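Local coordinates for protein Agap007691-pb (Anopheles gambiae, PDB 5C98) that is of unknown function but belongs to the serpin family, whose members typically inhibit serine proteases, at residues N255-T258 with P259-A263; E112-R115 with L116-T120; S42-H45 with V46-L50; I79-Q82 with Q83-Q87. All coordinates share one frame; numbering follows the deposited sequence.

Contact 1 (N255-T258 with P259-A263)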
loop_
_atom_site.group_PDB
_atom_site.type_symbol
_atom_site.label_atom_id
_atom_site.label_comp_id
_atom_site.label_asym_id
_atom_site.label_seq_id
_atom_site.Cartn_x
_atom_site.Cartn_y
_atom_site.Cartn_z
ATOM N N ASN A 255 -11.730 -3.017 -12.032
ATOM C CA ASN A 255 -11.133 -2.946 -13.357
ATOM C C ASN A 255 -11.516 -1.670 -14.092
ATOM O O ASN A 255 -10.770 -1.200 -14.964
ATOM C CB ASN A 255 -11.520 -4.172 -14.159
ATOM C CG ASN A 255 -10.683 -5.357 -13.794
ATOM O OD1 ASN A 255 -9.486 -5.219 -13.537
ATOM N ND2 ASN A 255 -11.295 -6.531 -13.767
ATOM N N SER A 256 -12.648 -1.082 -13.764
ATOM C CA SER A 256 -13.140 0.101 -14.459
ATOM C C SER A 256 -12.481 1.390 -13.990
ATOM O O SER A 256 -12.320 2.325 -14.785
ATOM C CB SER A 256 -14.648 0.234 -14.240
ATOM O OG SER A 256 -15.391 -0.774 -14.915
ATOM N N ILE A 257 -12.099 1.468 -12.711
ATOM C CA ILE A 257 -11.816 2.763 -12.112
ATOM C C ILE A 257 -10.549 3.378 -12.705
ATOM O O ILE A 257 -9.518 2.720 -12.873
ATOM C CB ILE A 257 -11.737 2.637 -10.581
ATOM C CG1 ILE A 257 -11.732 4.035 -9.941
ATOM C CG2 ILE A 257 -10.558 1.789 -10.191
ATOM C CD1 ILE A 257 -11.757 3.977 -8.402
ATOM N N THR A 258 -10.625 4.667 -12.986
ATOM C CA THR A 258 -9.495 5.473 -13.446
ATOM C C THR A 258 -9.409 6.744 -12.631
ATOM O O THR A 258 -10.340 7.116 -11.913
ATOM C CB THR A 258 -9.696 5.869 -14.912
ATOM O OG1 THR A 258 -10.779 6.803 -14.998
ATOM C CG2 THR A 258 -9.971 4.650 -15.771
ATOM N N PRO A 259 -8.304 7.482 -12.767
ATOM C CA PRO A 259 -8.231 8.793 -12.099
ATOM C C PRO A 259 -9.342 9.736 -12.507
ATOM O O PRO A 259 -9.751 10.581 -11.697
ATOM C CB PRO A 259 -6.851 9.317 -12.520
ATOM C CG PRO A 259 -6.062 8.042 -12.737
ATOM C CD PRO A 259 -7.033 7.124 -13.412
ATOM N N ALA A 260 -9.866 9.604 -13.724
ATOM C CA ALA A 260 -10.973 10.457 -14.129
ATOM C C ALA A 260 -12.174 10.224 -13.235
ATOM O O ALA A 260 -12.880 11.169 -12.886
ATOM C CB ALA A 260 -11.343 10.214 -15.590
ATOM N N HIS A 261 -12.409 8.974 -12.833
ATOM C CA HIS A 261 -13.511 8.704 -11.915
ATOM C C HIS A 261 -13.266 9.331 -10.555
ATOM O O HIS A 261 -14.212 9.798 -9.905
ATOM C CB HIS A 261 -13.695 7.213 -11.710
ATOM C CG HIS A 261 -14.203 6.491 -12.902
ATOM N ND1 HIS A 261 -13.470 5.520 -13.546
ATOM C CD2 HIS A 261 -15.370 6.595 -13.577
ATOM C CE1 HIS A 261 -14.172 5.043 -14.557
ATOM N NE2 HIS A 261 -15.326 5.681 -14.601
ATOM N N LEU A 262 -12.026 9.268 -10.066
ATOM C CA LEU A 262 -11.701 9.907 -8.797
ATOM C C LEU A 262 -11.974 11.400 -8.852
ATOM O O LEU A 262 -12.518 11.971 -7.897
ATOM C CB LEU A 262 -10.247 9.624 -8.416
ATOM C CG LEU A 262 -9.907 8.159 -8.135
ATOM C CD1 LEU A 262 -8.423 7.970 -7.812
ATOM C CD2 LEU A 262 -10.760 7.639 -6.973
ATOM N N ALA A 263 -11.630 12.043 -9.977
ATOM C CA ALA A 263 -11.917 13.466 -10.143
ATOM C C ALA A 263 -13.415 13.731 -10.148
ATOM O O ALA A 263 -13.881 14.703 -9.542
ATOM C CB ALA A 263 -11.298 13.976 -11.442
#

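Contact 2 (E112-R115 with L116-T120)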
loop_
_atom_site.group_PDB
_atom_site.type_symbol
_atom_site.label_atom_id
_atom_site.label_comp_id
_atom_site.label_asym_id
_atom_site.label_seq_id
_atom_site.Cartn_x
_atom_site.Cartn_y
_atom_site.Cartn_z
ATOM N N GLU A 112 29.216 5.192 -3.152
ATOM C CA GLU A 112 28.032 5.990 -3.444
ATOM C C GLU A 112 26.780 5.347 -2.864
ATOM O O GLU A 112 25.872 6.051 -2.405
ATOM C CB GLU A 112 27.903 6.232 -4.947
ATOM C CG GLU A 112 28.851 7.333 -5.427
ATOM C CD GLU A 112 28.375 8.716 -5.000
ATOM O OE1 GLU A 112 27.374 9.182 -5.607
ATOM O OE2 GLU A 112 28.976 9.299 -4.069
ATOM N N PHE A 113 26.697 4.012 -2.880
ATOM C CA PHE A 113 25.587 3.346 -2.216
ATOM C C PHE A 113 25.575 3.693 -0.733
ATOM O O PHE A 113 24.519 3.986 -0.165
ATOM C CB PHE A 113 25.704 1.838 -2.396
ATOM C CG PHE A 113 24.638 1.068 -1.665
ATOM C CD1 PHE A 113 23.391 0.870 -2.219
ATOM C CD2 PHE A 113 24.867 0.580 -0.405
ATOM C CE1 PHE A 113 22.395 0.195 -1.539
ATOM C CE2 PHE A 113 23.872 -0.115 0.271
ATOM C CZ PHE A 113 22.637 -0.301 -0.304
ATOM N N GLU A 114 26.735 3.652 -0.090
ATOM C CA GLU A 114 26.803 4.002 1.326
ATOM C C GLU A 114 26.352 5.435 1.555
ATOM O O GLU A 114 25.580 5.719 2.477
ATOM C CB GLU A 114 28.235 3.831 1.820
ATOM C CG GLU A 114 28.705 2.390 1.930
ATOM C CD GLU A 114 30.183 2.287 2.304
ATOM O OE1 GLU A 114 30.962 3.231 2.001
ATOM O OE2 GLU A 114 30.561 1.264 2.916
ATOM N N ARG A 115 26.834 6.369 0.733
ATOM C CA ARG A 115 26.440 7.762 0.906
ATOM C C ARG A 115 24.925 7.901 0.803
ATOM O O ARG A 115 24.286 8.543 1.645
ATOM C CB ARG A 115 27.129 8.646 -0.144
ATOM C CG ARG A 115 26.769 10.136 -0.003
ATOM C CD ARG A 115 27.373 11.018 -1.104
ATOM N NE ARG A 115 26.887 10.671 -2.444
ATOM C CZ ARG A 115 25.769 11.137 -3.008
ATOM N NH1 ARG A 115 25.002 12.000 -2.359
ATOM N NH2 ARG A 115 25.428 10.763 -4.239
ATOM N N LEU A 116 24.333 7.291 -0.220
ATOM C CA LEU A 116 22.914 7.470 -0.462
ATOM C C LEU A 116 22.074 6.735 0.582
ATOM O O LEU A 116 21.110 7.294 1.117
ATOM C CB LEU A 116 22.562 7.003 -1.875
ATOM C CG LEU A 116 23.032 7.917 -2.986
ATOM C CD1 LEU A 116 22.830 7.208 -4.311
ATOM C CD2 LEU A 116 22.270 9.224 -2.940
ATOM N N PHE A 117 22.427 5.489 0.889
ATOM C CA PHE A 117 21.561 4.662 1.716
ATOM C C PHE A 117 21.837 4.810 3.200
ATOM O O PHE A 117 20.942 4.526 4.003
ATOM C CB PHE A 117 21.635 3.201 1.260
ATOM C CG PHE A 117 20.792 2.905 0.049
ATOM C CD1 PHE A 117 21.123 3.402 -1.210
ATOM C CD2 PHE A 117 19.637 2.142 0.158
ATOM C CE1 PHE A 117 20.339 3.135 -2.314
ATOM C CE2 PHE A 117 18.846 1.877 -0.962
ATOM C CZ PHE A 117 19.195 2.385 -2.189
ATOM N N HIS A 118 23.034 5.245 3.587
ATOM C CA HIS A 118 23.339 5.441 5.002
ATOM C C HIS A 118 23.207 6.879 5.438
ATOM O O HIS A 118 22.967 7.131 6.623
ATOM C CB HIS A 118 24.759 4.980 5.344
ATOM C CG HIS A 118 24.990 3.520 5.141
ATOM N ND1 HIS A 118 26.253 2.972 5.072
ATOM C CD2 HIS A 118 24.126 2.488 5.010
ATOM C CE1 HIS A 118 26.154 1.667 4.888
ATOM N NE2 HIS A 118 24.874 1.349 4.845
ATOM N N ARG A 119 23.394 7.832 4.518
ATOM C CA ARG A 119 23.527 9.233 4.886
ATOM C C ARG A 119 22.643 10.186 4.093
ATOM O O ARG A 119 22.754 11.396 4.294
ATOM C CB ARG A 119 25.009 9.685 4.807
ATOM C CG ARG A 119 25.988 8.693 5.487
ATOM C CD ARG A 119 27.451 9.192 5.580
ATOM N NE ARG A 119 28.032 9.500 4.276
ATOM C CZ ARG A 119 28.737 8.654 3.527
ATOM N NH1 ARG A 119 28.976 7.415 3.931
ATOM N NH2 ARG A 119 29.217 9.061 2.360
ATOM N N THR A 120 21.764 9.692 3.210
ATOM C CA THR A 120 20.883 10.558 2.426
ATOM C C THR A 120 19.418 10.137 2.571
ATOM O O THR A 120 18.587 10.905 3.062
ATOM C CB THR A 120 21.268 10.550 0.939
ATOM O OG1 THR A 120 22.677 10.776 0.800
ATOM C CG2 THR A 120 20.516 11.620 0.194
HETATM O O HOH W 1 31.150 5.988 2.200
#

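Contact 3 (S42-H45 with V46-L50)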
loop_
_atom_site.group_PDB
_atom_site.type_symbol
_atom_site.label_atom_id
_atom_site.label_comp_id
_atom_site.label_asym_id
_atom_site.label_seq_id
_atom_site.Cartn_x
_atom_site.Cartn_y
_atom_site.Cartn_z
ATOM N N SER A 42 0.435 -0.334 -1.332
ATOM C CA SER A 42 0.786 1.075 -1.483
ATOM C C SER A 42 1.725 1.200 -2.665
ATOM O O SER A 42 2.950 1.157 -2.511
ATOM C CB SER A 42 1.448 1.592 -0.213
ATOM O OG SER A 42 1.876 2.913 -0.403
ATOM N N PRO A 43 1.178 1.340 -3.861
ATOM C CA PRO A 43 2.040 1.582 -5.027
ATOM C C PRO A 43 2.898 2.820 -4.859
ATOM O O PRO A 43 4.014 2.877 -5.383
ATOM C CB PRO A 43 1.027 1.694 -6.173
ATOM C CG PRO A 43 -0.148 0.819 -5.683
ATOM C CD PRO A 43 -0.230 1.142 -4.247
ATOM N N TYR A 44 2.386 3.835 -4.177
ATOM C CA TYR A 44 3.171 5.039 -3.951
ATOM C C TYR A 44 4.441 4.702 -3.204
ATOM O O TYR A 44 5.518 5.200 -3.558
ATOM C CB TYR A 44 2.342 6.056 -3.167
ATOM C CG TYR A 44 2.942 7.456 -3.011
ATOM C CD1 TYR A 44 3.537 8.097 -4.087
ATOM C CD2 TYR A 44 2.817 8.143 -1.823
ATOM C CE1 TYR A 44 4.023 9.386 -3.968
ATOM C CE2 TYR A 44 3.317 9.441 -1.695
ATOM C CZ TYR A 44 3.902 10.029 -2.768
ATOM O OH TYR A 44 4.385 11.316 -2.678
ATOM N N HIS A 45 4.353 3.878 -2.143
ATOM C CA HIS A 45 5.580 3.536 -1.442
ATOM C C HIS A 45 6.446 2.556 -2.233
ATOM O O HIS A 45 7.674 2.570 -2.085
ATOM C CB HIS A 45 5.314 3.065 -0.041
ATOM C CG HIS A 45 6.525 3.131 0.815
ATOM N ND1 HIS A 45 7.100 2.020 1.384
ATOM C CD2 HIS A 45 7.267 4.187 1.196
ATOM C CE1 HIS A 45 8.166 2.396 2.074
ATOM N NE2 HIS A 45 8.294 3.707 1.966
ATOM N N VAL A 46 5.846 1.711 -3.077
ATOM C CA VAL A 46 6.640 0.912 -4.014
ATOM C C VAL A 46 7.538 1.839 -4.828
ATOM O O VAL A 46 8.745 1.621 -4.947
ATOM C CB VAL A 46 5.720 0.044 -4.897
ATOM C CG1 VAL A 46 6.445 -0.518 -6.122
ATOM C CG2 VAL A 46 5.063 -1.075 -4.106
ATOM N N ARG A 47 6.947 2.888 -5.397
ATOM C CA ARG A 47 7.692 3.891 -6.165
ATOM C C ARG A 47 8.757 4.562 -5.307
ATOM O O ARG A 47 9.922 4.691 -5.725
ATOM C CB ARG A 47 6.712 4.909 -6.781
ATOM C CG ARG A 47 7.382 6.153 -7.363
ATOM C CD ARG A 47 7.400 7.286 -6.362
ATOM N NE ARG A 47 7.953 8.510 -6.951
ATOM C CZ ARG A 47 7.249 9.347 -7.707
ATOM N NH1 ARG A 47 5.969 9.117 -7.965
ATOM N NH2 ARG A 47 7.829 10.449 -8.182
ATOM N N LEU A 48 8.388 5.001 -4.107
ATOM C CA LEU A 48 9.346 5.755 -3.306
ATOM C C LEU A 48 10.519 4.886 -2.896
ATOM O O LEU A 48 11.684 5.337 -2.917
ATOM C CB LEU A 48 8.673 6.358 -2.076
ATOM C CG LEU A 48 7.729 7.501 -2.427
ATOM C CD1 LEU A 48 6.917 7.858 -1.208
ATOM C CD2 LEU A 48 8.452 8.759 -2.944
ATOM N N ALA A 49 10.236 3.658 -2.483
ATOM C CA ALA A 49 11.310 2.788 -2.027
ATOM C C ALA A 49 12.209 2.384 -3.194
ATOM O O ALA A 49 13.437 2.465 -3.109
ATOM C CB ALA A 49 10.753 1.562 -1.314
ATOM N N LEU A 50 11.617 1.948 -4.297
ATOM C CA LEU A 50 12.427 1.508 -5.412
ATOM C C LEU A 50 13.236 2.660 -6.000
ATOM O O LEU A 50 14.341 2.444 -6.513
ATOM C CB LEU A 50 11.505 0.830 -6.430
ATOM C CG LEU A 50 12.117 -0.022 -7.522
ATOM C CD1 LEU A 50 13.128 -1.019 -6.965
ATOM C CD2 LEU A 50 11.009 -0.733 -8.280
#

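Contact 4 (I79-Q82 with Q83-Q87)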
loop_
_atom_site.group_PDB
_atom_site.type_symbol
_atom_site.label_atom_id
_atom_site.label_comp_id
_atom_site.label_asym_id
_atom_site.label_seq_id
_atom_site.Cartn_x
_atom_site.Cartn_y
_atom_site.Cartn_z
ATOM N N ILE A 79 16.693 12.438 -6.626
ATOM C CA ILE A 79 17.028 12.145 -5.232
ATOM C C ILE A 79 16.309 13.124 -4.320
ATOM O O ILE A 79 15.676 12.733 -3.334
ATOM C CB ILE A 79 18.557 12.196 -5.039
ATOM C CG1 ILE A 79 19.205 10.996 -5.727
ATOM C CG2 ILE A 79 18.928 12.225 -3.558
ATOM C CD1 ILE A 79 20.711 11.134 -5.872
ATOM N N GLU A 80 16.417 14.422 -4.624
ATOM C CA GLU A 80 15.760 15.426 -3.788
ATOM C C GLU A 80 14.250 15.219 -3.764
ATOM O O GLU A 80 13.604 15.401 -2.719
ATOM C CB GLU A 80 16.096 16.826 -4.290
ATOM C CG GLU A 80 17.560 17.204 -4.070
ATOM C CD GLU A 80 17.842 18.692 -4.250
ATOM O OE1 GLU A 80 17.015 19.398 -4.863
ATOM O OE2 GLU A 80 18.896 19.152 -3.766
ATOM N N GLN A 81 13.670 14.850 -4.905
ATOM C CA GLN A 81 12.232 14.595 -4.962
ATOM C C GLN A 81 11.863 13.404 -4.077
ATOM O O GLN A 81 10.889 13.453 -3.317
ATOM C CB GLN A 81 11.811 14.359 -6.413
ATOM C CG GLN A 81 10.345 13.951 -6.618
ATOM C CD GLN A 81 10.062 13.436 -8.035
ATOM O OE1 GLN A 81 10.198 12.256 -8.320
ATOM N NE2 GLN A 81 9.696 14.342 -8.924
ATOM N N GLN A 82 12.621 12.318 -4.170
ATOM C CA GLN A 82 12.318 11.155 -3.349
ATOM C C GLN A 82 12.342 11.545 -1.877
ATOM O O GLN A 82 11.445 11.173 -1.116
ATOM C CB GLN A 82 13.324 10.040 -3.631
ATOM C CG GLN A 82 12.943 8.677 -3.071
ATOM C CD GLN A 82 13.211 8.514 -1.591
ATOM O OE1 GLN A 82 13.898 9.319 -0.965
ATOM N NE2 GLN A 82 12.703 7.447 -1.036
ATOM N N GLN A 83 13.342 12.326 -1.479
ATOM C CA GLN A 83 13.493 12.688 -0.072
ATOM C C GLN A 83 12.290 13.482 0.405
ATOM O O GLN A 83 11.773 13.257 1.499
ATOM C CB GLN A 83 14.770 13.512 0.122
ATOM C CG GLN A 83 16.047 12.719 0.020
ATOM C CD GLN A 83 17.271 13.595 0.132
ATOM O OE1 GLN A 83 17.540 14.429 -0.733
ATOM N NE2 GLN A 83 17.987 13.453 1.231
ATOM N N ARG A 84 11.878 14.466 -0.384
ATOM C CA ARG A 84 10.755 15.316 -0.013
ATOM C C ARG A 84 9.471 14.501 0.074
ATOM O O ARG A 84 8.691 14.640 1.027
ATOM C CB ARG A 84 10.642 16.434 -1.057
ATOM C CG ARG A 84 9.573 17.466 -0.790
ATOM C CD ARG A 84 9.662 18.612 -1.812
ATOM N NE ARG A 84 9.500 18.150 -3.188
ATOM C CZ ARG A 84 8.328 17.885 -3.758
ATOM N NH1 ARG A 84 7.205 18.029 -3.069
ATOM N NH2 ARG A 84 8.274 17.476 -5.020
ATOM N N LEU A 85 9.230 13.652 -0.917
ATOM C CA LEU A 85 7.986 12.890 -0.939
ATOM C C LEU A 85 7.943 11.859 0.174
ATOM O O LEU A 85 6.884 11.648 0.783
ATOM C CB LEU A 85 7.815 12.215 -2.289
ATOM C CG LEU A 85 7.635 13.178 -3.470
ATOM C CD1 LEU A 85 7.468 12.357 -4.731
ATOM C CD2 LEU A 85 6.455 14.111 -3.310
ATOM N N ALA A 86 9.071 11.203 0.452
ATOM C CA ALA A 86 9.089 10.196 1.503
ATOM C C ALA A 86 8.886 10.819 2.873
ATOM O O ALA A 86 8.231 10.232 3.737
ATOM C CB ALA A 86 10.393 9.418 1.464
ATOM N N GLN A 87 9.442 12.011 3.089
ATOM C CA GLN A 87 9.284 12.666 4.381
ATOM C C GLN A 87 7.848 13.117 4.593
ATOM O O GLN A 87 7.344 13.076 5.718
ATOM C CB GLN A 87 10.244 13.857 4.472
ATOM C CG GLN A 87 10.195 14.599 5.803
ATOM C CD GLN A 87 11.226 15.709 5.903
ATOM O OE1 GLN A 87 12.406 15.504 5.621
ATOM N NE2 GLN A 87 10.781 16.893 6.308
#

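Contact 1 (N255-T258 with P259-A263)
His261 turns the edge of its imidazole to the backbone N of Thr258, where the chain passes from helix 250-256 into helix 259-268. The backbone N of Thr258 donates to ND1 of His261 at 3.0 Å, with an N-H...N angle of 151°, and the donor lies almost in the ring plane, only 4° out of it. The same edge also faces the preceding turn: CE1 of His261 stands 3.3 Å from Ser256 O. Thr258 answers with its hydroxyl. A first torsion of 69° tucks OG1 between its own backbone N and carbonyl carbon, where it can face the first amides of the new helix. It accepts weakly from Ala260 N at 3.2 Å and, longer and also weakly, from His261 N at 3.5 Å. This exchange, side chain to backbone in both directions, is a capping box with Thr258 as N-cap. Leu262 N then bonds to Thr258 O at 3.3 Å and starts the regular helical pattern. The apolar side is carried by Ile257, the first residue to leave the earlier helix. Its CD1 meets CD2 of Leu262 at 4.1 Å, while CG1 lies beside CB of His261. Leu26 of helix 15-32 touches Ile257, Pro259 and Leu262 together, and Lys30 NZ binds the carbonyl oxygens of Asn255 and Ile257.

Contact 2 (E112-R115 with L116-T120)
Phe113 and Phe117, one helical turn apart, make the tight part of this contact as an offset stack, with centroids 4.3 Å apart and planes inclined by 18°. The overlap is uneven: CE1 of Phe113 sits over the centre of the Phe117 ring, while CB of Phe117 makes a CH-pi contact with the Phe113 face. Val103 and Val101 of strand 95-104 back the two rings, and Phe53 meets Phe117. Another flank is polar. Arg115 grips Glu112 side-on in a salt bridge, NH2 to OE1 at 2.9 Å and NE to OE2 at 3.0 Å. With the guanidinium held so, CD2 of Leu116 lies over one of its faces, 3.7 Å from NH2. The loose, solvent side belongs to the exposed His118 and Arg119. Arg119 bends at its third torsion and lays its guanidinium face over CA of Arg115, its NH2 3.4 Å from that atom. A water joins its NH1 to Glu114 OE1, bridging charged atoms that are themselves 5.0 Å apart, and the His118 ring rests a face against CA of Glu114. Two donors share Arg115 O: Arg119 N, and the Thr120 hydroxyl at 2.9 Å, reaching it from opposite faces of the carbonyl plane. This amphipathic helix is the connection, familiar from serpins, between two parallel strands of the main sheet, here 95-104 and 124-128.

Contact 3 (S42-H45 with V46-L50)
Tyr44 and Leu48 make the main apolar contact: methyl CD1 of Leu48 stands over the centre of the Tyr44 ring, a CH-pi arrangement 4.0 Å from the centroid and 11° off the ring normal. The tyrosine gets there because its CG is anti to the backbone N (chi1 -172°), which lays the ring along the helix toward the next turn. NH1 of Arg47 approaches the same ring at its edge, 4.5 Å from CE1. Weaker packing falls on His45, which has CB of Ala49 over one ring face, 4.3 Å from CE1, and is crossed at about a right angle by the Leu48 side chain. At the start of the helix, CG2 of Val46 lies 3.5 Å from Ser42 O.

Hydrogen bonding is led by the backbone. Val46 N, Arg47 N, Leu48 N and Ala49 N donate to the carbonyls of Ser42, Pro43, Tyr44 and His45, the last at 2.8 Å. Ser42 is the N-cap, its OG accepting from His45 N at 3.2 Å, and OG also bonds to Leu367 O.

Polar ends leading away from the helix find partners across the fold: His45 ND1 pairs with Ser173 on strand 169-177, and Arg47 NH2 with Gln81. The position matches the serpin shutter region, where the start of this helix lies beneath the main sheet. Every touching residue is buried; Ser42 OG, His45 ND1 and Arg47 NH2 each have a hydrogen-bonding partner in this setting, and Arg47, presumably charged, is held by a neutral amide as well as by packing.

Contact 4 (I79-Q82 with Q83-Q87)
The guanidinium of Arg84 meets Gln81 obliquely, with NH2 4.4 Å from CG, a loose touch. Gln82 is closer in. Its chain bends at the second torsion (-79°), swinging the carboxamide forward along the helix, toward the following turn, so that OE1 comes within 3.1 Å of Gln83 N, at an angle too poor for a hydrogen bond, while NE2 lies 3.9 Å from CB of Ala86. The carboxamide of Gln83 runs beside Ile79, the two side chains pointing the same way, and its OE1 is 3.8 Å from CG2 of Ile79. A plain apolar touch completes the set, CG of Gln81 against CD1 of Leu85 at 3.8 Å. Beneath these side chains the backbone is regular: Leu85 N to Gln81 O measures 2.9 Å and Ala86 N to Gln82 O 2.8 Å. Amide ends here reach outward to other elements: Gln82 NE2 to Leu48 O of helix 43-51, and Gln83 NE2 to Thr120 O just beyond helix 111-119. Arg84 forms a salt bridge with Asp14, and Ile17 of helix 15-32 touches Gln81, Arg84 and Leu85, so helix 75-89 lies among three other helices.

How the contacts relate
Contact 3 is the buried one, its centre about 8 Å from that of the chain, whereas contacts 1, 2 and 4 are partly exposed. Contact 4 joins its neighbours: it touches contact 3 through Tyr44 OH and Leu85 CD2, 3.5 Å apart, and contact 2 through Leu116 CD2 and Ile79 CD1, 3.8 Å apart. Contact 1 stands alone, its nearest atoms about 11 Å from contact 3. Chemistry follows place. Contacts 1 and 3 both include a hydroxyl N-cap, but only the former is a capping box at a helix-to-helix turn. Contact 2 sets an aromatic stack against a salt bridge and a bridging water, while contact 4 uses glutamine amides to reach helix 43-51 and Thr120.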